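Local coordinates for nucleotide-binding protein, universal stress protein UspA family (Lactobacillus plantarum, PDB 3S3T) that binds ATP and, as a member of the universal stress protein family, probably serves in stress responses, although its precise cellular role is not established, at residues V10-D13 and A17-A20; A20-A25 and R72-F77. One frame throughout, in Å; residues are numbered along the deposited sequence.

Contact 1: V10-D13 and A17-A20; sequences VPVD and AAQA. With ATP (adenosine-5'-triphosphate), chain I.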
# COMPACT_ATOMS: atom_id res chain seq x y z
N VAL A 10 11.54 1.74 -19.19
CA VAL A 10 12.27 2.01 -17.97
C VAL A 10 12.08 3.49 -17.59
O VAL A 10 12.76 4.36 -18.09
CB VAL A 10 13.74 1.57 -18.00
CG1 VAL A 10 14.55 2.19 -19.15
CG2 VAL A 10 14.37 1.85 -16.63
N PRO A 11 11.10 3.77 -16.71
CA PRO A 11 10.96 5.13 -16.22
C PRO A 11 12.15 5.45 -15.31
O PRO A 11 12.46 4.67 -14.40
CB PRO A 11 9.61 5.11 -15.49
CG PRO A 11 8.90 3.91 -16.00
CD PRO A 11 10.02 2.91 -16.22
N VAL A 12 12.80 6.59 -15.54
CA VAL A 12 13.84 7.04 -14.64
C VAL A 12 13.59 8.44 -14.07
O VAL A 12 13.12 9.33 -14.78
CB VAL A 12 15.21 7.08 -15.36
CG1 VAL A 12 15.70 5.68 -15.67
CG2 VAL A 12 15.09 7.90 -16.64
N ASP A 13 13.95 8.64 -12.80
CA ASP A 13 14.15 9.99 -12.25
C ASP A 13 15.65 10.22 -12.25
O ASP A 13 16.38 9.55 -13.02
CB ASP A 13 13.51 10.18 -10.87
CG ASP A 13 14.04 9.20 -9.85
OD1 ASP A 13 15.11 8.64 -10.09
OD2 ASP A 13 13.39 9.02 -8.82
N ALA A 17 19.26 5.05 -7.93
CA ALA A 17 18.46 3.83 -7.91
C ALA A 17 17.80 3.65 -9.27
O ALA A 17 17.74 2.53 -9.76
CB ALA A 17 17.39 3.85 -6.78
N ALA A 18 17.31 4.73 -9.86
CA ALA A 18 16.70 4.69 -11.19
C ALA A 18 17.72 4.39 -12.27
O ALA A 18 17.41 3.69 -13.25
CB ALA A 18 15.98 6.00 -11.49
N GLN A 19 18.94 4.91 -12.12
CA GLN A 19 20.00 4.57 -13.07
C GLN A 19 20.47 3.10 -12.98
O GLN A 19 20.85 2.49 -13.99
CB GLN A 19 21.20 5.51 -12.89
CG GLN A 19 22.37 5.22 -13.78
CD GLN A 19 22.08 5.34 -15.27
OE1 GLN A 19 21.06 5.91 -15.71
NE2 GLN A 19 23.02 4.80 -16.08
N ALA A 20 20.46 2.53 -11.79
CA ALA A 20 20.71 1.09 -11.65
C ALA A 20 19.57 0.27 -12.37
O ALA A 20 19.80 -0.78 -12.98
CB ALA A 20 20.79 0.75 -10.21
PG ATP I . 8.40 8.82 -2.90
O1G ATP I . 8.29 9.65 -4.16
O2G ATP I . 8.67 9.66 -1.69
O3G ATP I . 7.25 7.86 -2.62
PB ATP I . 11.03 7.96 -3.89
O1B ATP I . 12.20 7.51 -3.07
O2B ATP I . 11.13 9.25 -4.63
O3B ATP I . 9.74 7.92 -2.94
PA ATP I . 9.84 6.70 -6.23
O1A ATP I . 9.39 8.05 -6.67
O2A ATP I . 8.78 5.69 -6.07
O3A ATP I . 10.71 6.73 -4.90
O5' ATP I . 10.91 6.20 -7.37
C5' ATP I . 11.05 4.81 -7.63
C4' ATP I . 11.36 4.58 -9.11
O4' ATP I . 10.27 5.16 -9.81
C3' ATP I . 12.60 5.30 -9.61
O3' ATP I . 13.80 4.58 -9.37
C2' ATP I . 12.22 5.48 -11.06
O2' ATP I . 12.46 4.23 -11.70
C1' ATP I . 10.72 5.76 -11.02
N9 ATP I . 10.43 7.19 -11.04
C8 ATP I . 10.26 8.02 -9.96
N7 ATP I . 10.04 9.29 -10.36
C5 ATP I . 10.07 9.27 -11.70
C6 ATP I . 9.94 10.27 -12.75
N6 ATP I . 9.71 11.55 -12.39
N1 ATP I . 10.05 9.87 -14.06
C2 ATP I . 10.28 8.58 -14.36
N3 ATP I . 10.45 7.60 -13.45
C4 ATP I . 10.35 7.90 -12.14

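Contact 2: A20-A25 and R72-F77; sequences AAFTEA and RQRQQF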
# COMPACT_ATOMS: atom_id res chain seq x y z
N ALA A 20 20.46 2.53 -11.79
CA ALA A 20 20.71 1.09 -11.65
C ALA A 20 19.57 0.27 -12.37
O ALA A 20 19.80 -0.78 -12.98
CB ALA A 20 20.79 0.75 -10.21
N ALA A 21 18.33 0.76 -12.26
CA ALA A 21 17.18 0.21 -13.02
C ALA A 21 17.42 0.26 -14.53
O ALA A 21 17.18 -0.69 -15.24
CB ALA A 21 15.90 1.02 -12.65
N PHE A 22 17.84 1.42 -15.03
CA PHE A 22 18.13 1.56 -16.43
C PHE A 22 19.21 0.57 -16.85
O PHE A 22 19.09 -0.11 -17.87
CB PHE A 22 18.53 2.97 -16.77
CG PHE A 22 19.04 3.11 -18.16
CD1 PHE A 22 20.41 3.13 -18.41
CD2 PHE A 22 18.15 3.14 -19.22
CE1 PHE A 22 20.88 3.22 -19.72
CE2 PHE A 22 18.64 3.23 -20.54
CZ PHE A 22 19.99 3.29 -20.78
N THR A 23 20.24 0.44 -16.02
CA THR A 23 21.36 -0.47 -16.35
C THR A 23 20.88 -1.89 -16.53
O THR A 23 21.31 -2.57 -17.47
CB THR A 23 22.48 -0.37 -15.33
OG1 THR A 23 22.96 0.97 -15.35
CG2 THR A 23 23.65 -1.35 -15.65
N GLU A 24 19.96 -2.33 -15.66
CA GLU A 24 19.37 -3.67 -15.78
C GLU A 24 18.41 -3.78 -16.94
O GLU A 24 18.36 -4.83 -17.60
CB GLU A 24 18.70 -4.09 -14.49
CG GLU A 24 18.14 -5.51 -14.49
CD GLU A 24 19.16 -6.56 -14.85
OE1 GLU A 24 18.73 -7.63 -15.32
OE2 GLU A 24 20.38 -6.31 -14.69
N ALA A 25 17.67 -2.70 -17.24
CA ALA A 25 16.78 -2.69 -18.41
C ALA A 25 17.57 -2.92 -19.69
O ALA A 25 17.14 -3.66 -20.57
CB ALA A 25 15.95 -1.37 -18.49
N ARG A 72 21.15 11.56 -23.28
CA ARG A 72 22.32 11.55 -24.17
C ARG A 72 23.36 10.54 -23.72
O ARG A 72 23.75 9.69 -24.51
CB ARG A 72 22.94 12.93 -24.24
CG ARG A 72 22.24 13.87 -25.21
CD ARG A 72 23.14 15.07 -25.59
NE ARG A 72 22.40 16.12 -26.32
CZ ARG A 72 21.52 16.98 -25.78
NH1 ARG A 72 21.22 16.94 -24.48
NH2 ARG A 72 20.92 17.88 -26.55
N GLN A 73 23.76 10.61 -22.45
CA GLN A 73 24.71 9.64 -21.89
C GLN A 73 24.19 8.22 -21.99
O GLN A 73 24.95 7.29 -22.29
CB GLN A 73 25.02 9.92 -20.42
CG GLN A 73 25.78 11.21 -20.15
CD GLN A 73 26.19 11.35 -18.68
OE1 GLN A 73 25.35 11.52 -17.79
NE2 GLN A 73 27.49 11.27 -18.43
N ARG A 74 22.90 8.02 -21.75
CA ARG A 74 22.36 6.68 -21.83
C ARG A 74 22.42 6.10 -23.28
O ARG A 74 22.75 4.94 -23.45
CB ARG A 74 20.94 6.61 -21.25
CG ARG A 74 20.92 6.74 -19.73
CD ARG A 74 19.54 6.68 -19.18
NE ARG A 74 19.51 6.94 -17.73
CZ ARG A 74 19.01 8.03 -17.17
NH1 ARG A 74 18.46 9.01 -17.89
NH2 ARG A 74 19.07 8.13 -15.87
N GLN A 75 22.12 6.93 -24.29
CA GLN A 75 22.20 6.51 -25.70
C GLN A 75 23.60 6.08 -26.05
O GLN A 75 23.79 5.15 -26.83
CB GLN A 75 21.84 7.66 -26.65
CG GLN A 75 20.39 8.02 -26.69
CD GLN A 75 19.60 7.20 -27.68
OE1 GLN A 75 20.12 6.25 -28.30
NE2 GLN A 75 18.33 7.56 -27.85
N GLN A 76 24.58 6.79 -25.49
CA GLN A 76 25.99 6.45 -25.71
C GLN A 76 26.31 5.08 -25.09
O GLN A 76 26.97 4.26 -25.73
CB GLN A 76 26.93 7.57 -25.20
CG GLN A 76 26.76 8.86 -25.99
CD GLN A 76 27.64 10.01 -25.53
OE1 GLN A 76 28.41 9.90 -24.57
NE2 GLN A 76 27.53 11.15 -26.22
N PHE A 77 25.81 4.82 -23.89
CA PHE A 77 26.08 3.56 -23.20
C PHE A 77 25.46 2.37 -23.93
O PHE A 77 26.11 1.34 -24.13
CB PHE A 77 25.60 3.61 -21.75
CG PHE A 77 25.56 2.26 -21.08
CD1 PHE A 77 24.39 1.55 -20.99
CD2 PHE A 77 26.73 1.69 -20.57
CE1 PHE A 77 24.36 0.29 -20.38
CE2 PHE A 77 26.73 0.43 -19.97
CZ PHE A 77 25.55 -0.27 -19.87

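Contact 1: V10-D13 and A17-A20
Val12 and Asp13 pack against Ala18 where the turn after strand 7-11 folds back over the first turns of helix 16-32. The methyl of Ala18 is directed toward the turn, 4.1 Å from CB of Val12, while CG1 of Val12 lies 3.6 Å from the backbone O of Ala18. CG1 gets there because it stands anti to the carbonyl carbon of its own residue (chi1 -69°). From another side the methyl is pressed by carboxylate oxygen OD1 of Asp13, 3.1 Å from CB of Ala18; that oxygen accepts a hydrogen bond from Ser15, whose OG is also hydrogen-bonded to N of Ala18. A side chain as small as alanine suits this narrow space, since the same methyl sits 3.4 Å from ATP O3'.

All three touching residues are buried, whereas Ala17 and Gln19 on the neighbouring helix positions are partly exposed and Ala20 faces solvent. The strand end and turn belong to the opening beta-alpha-beta unit of the family's nucleotide-binding fold, and they line the ATP pocket. CB of Pro11 comes in near the adenine plane, 3.3 Å from N3, whereas Asp13 lies over the ring, its OD2 3.5 Å from C8; OD2 has a weak hydrogen bond from Thr119 N. An alanine at Asp13 would remove the carboxylate and would probably leave the Ser15 hydroxyl without its carboxylate acceptor, a gap beside the Ala18 methyl and C8 of the adenine less covered.

The carbonyl O of Pro11 accepts a hydrogen bond from O2' of ATP at 2.7 Å. Small and apolar side chains together with one carboxylate shape the pocket wall, while a backbone acceptor grips a hydroxyl that deoxyribose lacks, which is consistent with recognition of a ribonucleotide.

Contact 2: A20-A25 and R72-F77
Helix-to-helix packing, led by Phe22 and Arg74, joins helix 16-32 to the last turns of helix 53-78, buried, though about 11 Å from the chain's centre. The stem of Arg74 lies over one face of the Phe22 ring: CD stands 3.5 Å from the ring centroid and just 2° off its normal, a CH-pi contact. Nearer the backbone, CB of Arg74 is 3.5 Å from CZ of Phe22, and CG is equally close to CE1. The chain is extended from CG to NE, which lets its methylenes run across the ring before the guanidinium begins.

That charged end is turned 65° from the ring plane, and with CZ of Arg74 5.4 Å from the ring centroid any cation-pi attraction is weak at most. Its NE instead donates to the side chain of Gln19. In this alpha/beta fold of the universal stress protein family, the two helices follow successive strands, 7-11 and 35-43, of a parallel sheet. With CG anti to the backbone N (chi1 171°), the Phe22 ring lies under the Arg74 stem, and Val10, Val12 and Leu86 also touch it, so a large apolar ring fits this buried place. An arginine suits the opposing site by pairing an aliphatic stem with a polar tip. At the exposed margin, CD1 of Phe77 meets CE1 of Phe22 at 4.1 Å, an oblique apolar contact.

In the fold
Contacts 1 and 2 share Ala20 and both use helix 16-32, their centres lying about 9 Å apart. One tie between them is polar: OE1 of Gln19, on the outer side of contact 1, lies 2.8 Å from NE of Arg74, a probable hydrogen bond. Apolar packing continues with Val10 CG1 3.7 Å from Phe22 CD2, and a methyl packs on the guanidinium where Val12 CG2 comes 3.8 Å from Arg74 NH1. Contact 1 lines the nucleotide pocket and bears directly on ATP, which Lys96 of the second subunit also binds. Contact 2 stands one layer back, the side chain of Phe22 being about 8 Å from ATP, and joins helix 53-78 to a helix that lines the pocket.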